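Local coordinates for protein 1,3,6,8-tetrahydroxynaphthalene synthase (Streptomyces coelicolor, PDB 1U0M) that condenses five malonyl-CoA units into a pentaketide and cyclises it to 1,3,6,8-tetrahydroxynaphthalene, as a homodimeric type III polyketide synthase of the thiolase-like superfamily, at residues P71-R76 / T237-L242; P253-L258 / T290-D295; V277-G280 / I284-D287. All blocks are in the same frame, centred on the assembly; numbering follows the deposited sequence.

Contact 1 of 3, residues P71-R76 / T237-L242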
loop_
_atom_site.group_PDB
_atom_site.type_symbol
_atom_site.label_atom_id
_atom_site.label_comp_id
_atom_site.label_asym_id
_atom_site.label_seq_id
_atom_site.Cartn_x
_atom_site.Cartn_y
_atom_site.Cartn_z
ATOM N N PRO A 71 -21.493 4.364 14.046
ATOM C CA PRO A 71 -20.999 4.150 15.415
ATOM C C PRO A 71 -19.605 4.715 15.633
ATOM O O PRO A 71 -18.995 4.494 16.682
ATOM C CB PRO A 71 -21.007 2.633 15.540
ATOM C CG PRO A 71 -20.564 2.216 14.150
ATOM C CD PRO A 71 -21.427 3.110 13.268
ATOM N N GLY A 72 -19.107 5.439 14.635
ATOM C CA GLY A 72 -17.777 6.010 14.712
ATOM C C GLY A 72 -16.799 5.194 13.880
ATOM O O GLY A 72 -17.000 3.994 13.658
ATOM N N PHE A 73 -15.734 5.844 13.432
ATOM C CA PHE A 73 -14.699 5.218 12.602
ATOM C C PHE A 73 -14.027 4.042 13.328
ATOM O O PHE A 73 -13.715 3.021 12.712
ATOM C CB PHE A 73 -13.667 6.299 12.228
ATOM C CG PHE A 73 -12.601 5.847 11.273
ATOM C CD1 PHE A 73 -11.343 6.454 11.298
ATOM C CD2 PHE A 73 -12.842 4.850 10.338
ATOM C CE1 PHE A 73 -10.347 6.076 10.412
ATOM C CE2 PHE A 73 -11.849 4.464 9.449
ATOM C CZ PHE A 73 -10.598 5.079 9.485
ATOM N N GLU A 74 -13.800 4.183 14.635
ATOM C CA GLU A 74 -13.172 3.110 15.414
ATOM C C GLU A 74 -14.044 1.851 15.374
ATOM O O GLU A 74 -13.557 0.771 15.053
ATOM C CB GLU A 74 -12.932 3.546 16.870
ATOM C CG GLU A 74 -12.431 2.407 17.771
ATOM C CD GLU A 74 -11.923 2.860 19.143
ATOM O OE1 GLU A 74 -12.271 3.978 19.589
ATOM O OE2 GLU A 74 -11.185 2.070 19.785
ATOM N N ASP A 75 -15.331 1.977 15.682
ATOM C CA ASP A 75 -16.207 0.803 15.633
ATOM C C ASP A 75 -16.385 0.291 14.199
ATOM O O ASP A 75 -16.397 -0.913 13.955
ATOM C CB ASP A 75 -17.582 1.113 16.262
ATOM C CG ASP A 75 -17.542 1.123 17.798
ATOM O OD1 ASP A 75 -16.437 0.928 18.368
ATOM O OD2 ASP A 75 -18.612 1.330 18.431
ATOM N N ARG A 76 -16.511 1.210 13.249
ATOM C CA ARG A 76 -16.661 0.846 11.841
ATOM C C ARG A 76 -15.439 0.010 11.444
ATOM O O ARG A 76 -15.563 -1.069 10.883
ATOM C CB ARG A 76 -16.711 2.119 10.967
ATOM C CG ARG A 76 -17.871 2.207 9.965
ATOM C CD ARG A 76 -19.113 2.714 10.647
ATOM N NE ARG A 76 -20.275 2.977 9.792
ATOM C CZ ARG A 76 -20.332 3.883 8.808
ATOM N NH1 ARG A 76 -19.286 4.630 8.497
ATOM N NH2 ARG A 76 -21.482 4.097 8.177
ATOM N N THR A 237 -14.530 11.073 11.113
ATOM C CA THR A 237 -15.624 10.150 10.812
ATOM C C THR A 237 -15.182 9.034 9.874
ATOM O O THR A 237 -15.932 8.097 9.578
ATOM C CB THR A 237 -16.809 10.896 10.165
ATOM O OG1 THR A 237 -16.313 12.024 9.449
ATOM C CG2 THR A 237 -17.797 11.372 11.214
ATOM N N GLY A 238 -13.955 9.140 9.386
ATOM C CA GLY A 238 -13.451 8.112 8.506
ATOM C C GLY A 238 -13.155 8.616 7.118
ATOM O O GLY A 238 -12.729 9.755 6.941
ATOM N N PHE A 239 -13.399 7.762 6.133
ATOM C CA PHE A 239 -13.129 8.111 4.754
ATOM C C PHE A 239 -14.367 8.596 4.023
ATOM O O PHE A 239 -15.371 7.880 3.941
ATOM C CB PHE A 239 -12.532 6.903 4.018
ATOM C CG PHE A 239 -11.271 6.378 4.642
ATOM C CD1 PHE A 239 -10.369 7.247 5.256
ATOM C CD2 PHE A 239 -10.969 5.020 4.604
ATOM C CE1 PHE A 239 -9.194 6.771 5.818
ATOM C CE2 PHE A 239 -9.799 4.535 5.162
ATOM C CZ PHE A 239 -8.905 5.409 5.771
ATOM N N HIS A 240 -14.282 9.822 3.510
ATOM C CA HIS A 240 -15.363 10.433 2.748
ATOM C C HIS A 240 -14.939 10.417 1.275
ATOM O O HIS A 240 -13.970 11.064 0.879
ATOM C CB HIS A 240 -15.613 11.884 3.208
ATOM C CG HIS A 240 -16.136 11.998 4.605
ATOM N ND1 HIS A 240 -15.428 11.557 5.706
ATOM C CD2 HIS A 240 -17.282 12.540 5.088
ATOM C CE1 HIS A 240 -16.113 11.829 6.804
ATOM N NE2 HIS A 240 -17.242 12.424 6.456
ATOM N N PHE A 241 -15.675 9.663 0.475
ATOM C CA PHE A 241 -15.382 9.517 -0.936
ATOM C C PHE A 241 -15.843 10.705 -1.785
ATOM O O PHE A 241 -16.997 11.121 -1.715
ATOM C CB PHE A 241 -16.032 8.231 -1.456
ATOM C CG PHE A 241 -15.587 7.847 -2.831
ATOM C CD1 PHE A 241 -14.243 7.596 -3.091
ATOM C CD2 PHE A 241 -16.504 7.738 -3.871
ATOM C CE1 PHE A 241 -13.813 7.240 -4.371
ATOM C CE2 PHE A 241 -16.076 7.381 -5.163
ATOM C CZ PHE A 241 -14.736 7.133 -5.404
ATOM N N LEU A 242 -14.928 11.231 -2.594
ATOM C CA LEU A 242 -15.215 12.365 -3.466
ATOM C C LEU A 242 -14.996 11.974 -4.923
ATOM O O LEU A 242 -13.904 11.535 -5.321
ATOM C CB LEU A 242 -14.316 13.554 -3.119
ATOM C CG LEU A 242 -14.653 14.414 -1.894
ATOM C CD1 LEU A 242 -14.762 13.570 -0.641
ATOM C CD2 LEU A 242 -13.571 15.454 -1.727
HETATM O O HOH W 1 -16.380 5.109 9.322
#
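The ring of F73 lies against the backbone at G238, whose CA sits over the middle of one ring face, 3.7 Å from the ring centroid and 13° off its normal: a CH-pi contact. The same ring offers its edge to the face of F239. The centroids are 5.4 Å apart and the planes meet at 59°, with F73 CZ above the F239 face, offset toward its rim. F73 reaches both partners because its CG is anti to the backbone N (chi1 -175°). G238 suits a glycine twice over: a CB would come 3.3 Å from F73 CD2, and at these backbone angles would also jam against T237 O. The contact joins the start of helix 73-99, with G72 at its N-cap position, to the antiparallel hairpin 230-235/238-243. The F239 ring stacks on Y232 of the hairpin and on F117 of the second subunit, and F73 packs on V234 of that subunit. With an alanine at F73 the ring is gone, and the gap beside G238 CA would probably let the F239 ring shift. Further out, a water accepts from R76 NH1 (3.1 Å) in the guanidinium plane and donates to T237 O (3.0 Å). R76 NH2 is hydrogen-bonded to Y180 O.

Contact 2 of 3, residues P253-L258 / T290-D295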
loop_
_atom_site.group_PDB
_atom_site.type_symbol
_atom_site.label_atom_id
_atom_site.label_comp_id
_atom_site.label_asym_id
_atom_site.label_seq_id
_atom_site.Cartn_x
_atom_site.Cartn_y
_atom_site.Cartn_z
ATOM N N PRO A 253 -9.937 11.295 -22.857
ATOM C CA PRO A 253 -8.475 11.322 -22.732
ATOM C C PRO A 253 -7.839 9.967 -22.427
ATOM O O PRO A 253 -6.657 9.762 -22.687
ATOM C CB PRO A 253 -8.247 12.323 -21.601
ATOM C CG PRO A 253 -9.431 13.234 -21.709
ATOM C CD PRO A 253 -10.547 12.249 -21.914
ATOM N N LEU A 254 -8.622 9.046 -21.877
ATOM C CA LEU A 254 -8.103 7.730 -21.523
ATOM C C LEU A 254 -8.080 6.741 -22.675
ATOM O O LEU A 254 -7.202 5.880 -22.740
ATOM C CB LEU A 254 -8.914 7.140 -20.364
ATOM C CG LEU A 254 -8.658 5.671 -19.999
ATOM C CD1 LEU A 254 -7.187 5.432 -19.709
ATOM C CD2 LEU A 254 -9.485 5.318 -18.790
ATOM N N ALA A 255 -9.050 6.859 -23.575
ATOM C CA ALA A 255 -9.150 5.970 -24.730
ATOM C C ALA A 255 -7.808 5.782 -25.443
ATOM O O ALA A 255 -7.376 4.648 -25.679
ATOM C CB ALA A 255 -10.194 6.502 -25.705
ATOM N N PRO A 256 -7.130 6.891 -25.797
ATOM C CA PRO A 256 -5.834 6.826 -26.481
ATOM C C PRO A 256 -4.789 6.038 -25.695
ATOM O O PRO A 256 -4.010 5.278 -26.269
ATOM C CB PRO A 256 -5.449 8.296 -26.626
ATOM C CG PRO A 256 -6.775 8.973 -26.756
ATOM C CD PRO A 256 -7.588 8.288 -25.687
ATOM N N ALA A 257 -4.773 6.231 -24.379
ATOM C CA ALA A 257 -3.827 5.537 -23.517
ATOM C C ALA A 257 -4.048 4.038 -23.637
ATOM O O ALA A 257 -3.125 3.244 -23.460
ATOM C CB ALA A 257 -4.011 5.981 -22.071
ATOM N N LEU A 258 -5.285 3.656 -23.931
ATOM C CA LEU A 258 -5.621 2.250 -24.088
ATOM C C LEU A 258 -5.106 1.757 -25.434
ATOM O O LEU A 258 -4.638 0.627 -25.555
ATOM C CB LEU A 258 -7.135 2.061 -24.003
ATOM C CG LEU A 258 -7.726 2.144 -22.595
ATOM C CD1 LEU A 258 -9.239 2.175 -22.665
ATOM C CD2 LEU A 258 -7.249 0.951 -21.787
ATOM N N THR A 290 -17.392 3.884 -26.652
ATOM C CA THR A 290 -17.572 4.846 -27.738
ATOM C C THR A 290 -16.234 5.486 -28.105
ATOM O O THR A 290 -15.774 5.362 -29.237
ATOM C CB THR A 290 -18.578 5.960 -27.347
ATOM O OG1 THR A 290 -18.176 6.557 -26.109
ATOM C CG2 THR A 290 -19.984 5.390 -27.201
ATOM N N PHE A 291 -15.617 6.170 -27.145
ATOM C CA PHE A 291 -14.337 6.827 -27.372
ATOM C C PHE A 291 -13.285 5.837 -27.866
ATOM O O PHE A 291 -12.401 6.206 -28.639
ATOM C CB PHE A 291 -13.856 7.510 -26.082
ATOM C CG PHE A 291 -14.576 8.802 -25.771
ATOM C CD1 PHE A 291 -14.507 9.872 -26.653
ATOM C CD2 PHE A 291 -15.314 8.945 -24.602
ATOM C CE1 PHE A 291 -15.167 11.076 -26.376
ATOM C CE2 PHE A 291 -15.979 10.146 -24.313
ATOM C CZ PHE A 291 -15.904 11.215 -25.203
ATOM N N LEU A 292 -13.394 4.583 -27.423
ATOM C CA LEU A 292 -12.454 3.535 -27.815
ATOM C C LEU A 292 -12.959 2.946 -29.121
ATOM O O LEU A 292 -12.187 2.739 -30.054
ATOM C CB LEU A 292 -12.358 2.426 -26.754
ATOM C CG LEU A 292 -11.053 1.631 -26.824
ATOM C CD1 LEU A 292 -9.970 2.407 -26.096
ATOM C CD2 LEU A 292 -11.220 0.276 -26.192
ATOM N N GLU A 293 -14.259 2.670 -29.173
ATOM C CA GLU A 293 -14.896 2.144 -30.376
ATOM C C GLU A 293 -14.874 0.638 -30.521
ATOM O O GLU A 293 -14.541 0.107 -31.571
ATOM C CB GLU A 293 -14.272 2.784 -31.624
ATOM C CG GLU A 293 -14.121 4.298 -31.532
ATOM C CD GLU A 293 -13.273 4.871 -32.633
ATOM O OE1 GLU A 293 -12.258 4.245 -32.997
ATOM O OE2 GLU A 293 -13.605 5.963 -33.129
ATOM N N VAL A 294 -15.233 -0.040 -29.444
ATOM C CA VAL A 294 -15.316 -1.480 -29.456
ATOM C C VAL A 294 -16.791 -1.674 -29.760
ATOM O O VAL A 294 -17.251 -1.458 -30.889
ATOM C CB VAL A 294 -14.929 -2.086 -28.089
ATOM C CG1 VAL A 294 -15.325 -3.551 -28.020
ATOM C CG2 VAL A 294 -13.453 -1.944 -27.890
ATOM N N ASP A 295 -17.544 -2.029 -28.738
ATOM C CA ASP A 295 -18.967 -2.246 -28.879
ATOM C C ASP A 295 -19.486 -2.182 -27.460
ATOM O O ASP A 295 -18.746 -2.498 -26.505
ATOM C CB ASP A 295 -19.248 -3.606 -29.577
ATOM C CG ASP A 295 -18.787 -4.814 -28.787
ATOM O OD1 ASP A 295 -19.272 -4.990 -27.661
ATOM O OD2 ASP A 295 -17.956 -5.610 -29.282
#
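Apolar contact carries most of the joint between A255, L258 and L292. The methyl CD1 of L292 enters between A255 and L258, which stand three residues apart on helix 251-263; it lies 3.5 Å from L258 CD1 and 4.1 Å from A255 CB. Although the CB of L292 does not point at that helix, its CG anti to the backbone N (chi1 -157°) swings CD1 toward it, and the side chain crosses that of L258 at about a right angle. A255 meets F291 through CB alone, 3.8 Å from F291 CB, while the F291 ring turns off toward M251 and E252.

Methyl groups also lie against carbonyls: A255 O is 3.5 Å from L292 CD1, and A255 CB is 3.7 Å from F291 O. No hydrogen bond links the two segments; these contacts are van der Waals. Since P256 has no N-H to give the preceding turn, the helix kinks there, and L258 N bonds to L254 O (3.2 Å).

Through A255 and L258, helix 251-263 carries the end of helix 281-291, while its L254 and L258 touch A347 and M349 of strand 346-355. It thus lies between a helix end and the sheet, as helices do in the layered alpha-beta thiolase fold.

Contact 3 of 3, residues V277-G280 / I284-D287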
loop_
_atom_site.group_PDB
_atom_site.type_symbol
_atom_site.label_atom_id
_atom_site.label_comp_id
_atom_site.label_asym_id
_atom_site.label_seq_id
_atom_site.Cartn_x
_atom_site.Cartn_y
_atom_site.Cartn_z
ATOM N N VAL A 277 -12.915 -4.665 -18.265
ATOM C CA VAL A 277 -12.500 -3.394 -17.692
ATOM C C VAL A 277 -13.446 -2.920 -16.596
ATOM O O VAL A 277 -14.655 -3.130 -16.677
ATOM C CB VAL A 277 -12.434 -2.298 -18.767
ATOM C CG1 VAL A 277 -11.772 -2.840 -20.012
ATOM C CG2 VAL A 277 -13.825 -1.787 -19.079
ATOM N N HIS A 278 -12.891 -2.273 -15.574
ATOM C CA HIS A 278 -13.704 -1.767 -14.482
ATOM C C HIS A 278 -13.889 -0.262 -14.535
ATOM O O HIS A 278 -12.925 0.503 -14.538
ATOM C CB HIS A 278 -13.108 -2.135 -13.121
ATOM C CG HIS A 278 -13.718 -1.378 -11.980
ATOM N ND1 HIS A 278 -15.080 -1.232 -11.830
ATOM C CD2 HIS A 278 -13.153 -0.701 -10.953
ATOM C CE1 HIS A 278 -15.327 -0.494 -10.762
ATOM N NE2 HIS A 278 -14.176 -0.159 -10.213
ATOM N N ALA A 279 -15.150 0.141 -14.569
ATOM C CA ALA A 279 -15.525 1.543 -14.589
ATOM C C ALA A 279 -16.748 1.649 -13.680
ATOM O O ALA A 279 -17.633 0.789 -13.714
ATOM C CB ALA A 279 -15.868 1.977 -16.013
ATOM N N GLY A 280 -16.783 2.691 -12.856
ATOM C CA GLY A 280 -17.900 2.874 -11.949
ATOM C C GLY A 280 -19.191 3.235 -12.656
ATOM O O GLY A 280 -19.304 4.305 -13.250
ATOM N N ILE A 284 -19.863 5.604 -17.152
ATOM C CA ILE A 284 -18.442 5.672 -17.445
ATOM C C ILE A 284 -18.013 4.514 -18.341
ATOM O O ILE A 284 -17.098 4.649 -19.151
ATOM C CB ILE A 284 -17.623 5.634 -16.139
ATOM C CG1 ILE A 284 -17.986 6.838 -15.268
ATOM C CG2 ILE A 284 -16.137 5.625 -16.449
ATOM C CD1 ILE A 284 -17.319 6.834 -13.910
ATOM N N LEU A 285 -18.685 3.378 -18.199
ATOM C CA LEU A 285 -18.355 2.206 -18.995
ATOM C C LEU A 285 -18.783 2.386 -20.446
ATOM O O LEU A 285 -18.142 1.865 -21.357
ATOM C CB LEU A 285 -19.026 0.964 -18.410
ATOM C CG LEU A 285 -18.487 -0.387 -18.887
ATOM C CD1 LEU A 285 -17.043 -0.542 -18.446
ATOM C CD2 LEU A 285 -19.334 -1.508 -18.313
ATOM N N ASP A 286 -19.867 3.128 -20.658
ATOM C CA ASP A 286 -20.374 3.370 -22.005
ATOM C C ASP A 286 -19.587 4.421 -22.772
ATOM O O ASP A 286 -19.624 4.457 -24.003
ATOM C CB ASP A 286 -21.848 3.765 -21.963
ATOM C CG ASP A 286 -22.763 2.563 -21.922
ATOM O OD1 ASP A 286 -22.580 1.659 -22.764
ATOM O OD2 ASP A 286 -23.664 2.517 -21.059
ATOM N N ASP A 287 -18.890 5.288 -22.046
ATOM C CA ASP A 287 -18.072 6.311 -22.681
ATOM C C ASP A 287 -16.830 5.597 -23.200
ATOM O O ASP A 287 -16.141 6.085 -24.095
ATOM C CB ASP A 287 -17.674 7.386 -21.667
ATOM C CG ASP A 287 -18.827 8.305 -21.299
ATOM O OD1 ASP A 287 -19.937 7.798 -21.030
ATOM O OD2 ASP A 287 -18.617 9.538 -21.272
#
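The carbonyl oxygen of G280 is met by three carbons of I284: CD1 at 3.3 Å, CG1 at 3.5 Å and CB at 3.6 Å. These are van der Waals contacts, not hydrogen bonds. They arise because I284 CG1 lies anti to its own carbonyl carbon (chi1 -61°) and the chain runs on extended to CD1, which brings that branch alongside the oxygen. The other branch goes elsewhere: I284 CG2 rests on A279 CB at 3.7 Å.

A279 CB has a second neighbour in L285 CD1, also at 3.7 Å, so the small methyl is covered by both helix residues. The same L285 methyl reaches V277 CG2, at 3.5 Å, and the two side chains meet at a slant. V277 and A279 both direct their CB toward the helix, whereas the CB of H278, between them, points away from it. H278 touches C146, the active-site cysteine by similarity, and N311, an arrangement consistent with the Cys-His-Asn triad of chalcone synthase relatives.

This is a beta-alpha connection, strand to helix, of the thiolase fold. Strand 276-278, the outermost within this chain of the mixed sheet and next to the parallel strand 337-342, passes almost directly into helix 281-291. L285 also packs on F299, S302 and R303, and V277 O is hydrogen-bonded to S302 OG.

The contact across the two segments is apolar, so it gives shape complementarity and no directional bond, on the face of the backbone behind the residue that touches C146.

In the fold
All three contacts are largely buried, but their settings differ. Contact 3 is the most central, about 12 Å from the chain centre to its own centre, with G280 about 6 Å from the side chain of C146, the probable active-site cysteine; contacts 1 and 2 lie about 20 Å out. Contacts 2 and 3 share helix 281-291, with centres about 11 Å apart: one seats its beginning on strand 276-278, the other its end on helix 251-263, both through aliphatic groups. Contact 1, about 36 Å from contact 2 between centres, is aromatic and water-bridged, and it alone borders the second subunit. It joins the N-terminal and C-terminal chalcone/stilbene synthase regions, whereas contacts 2 and 3 stay within the C-terminal one.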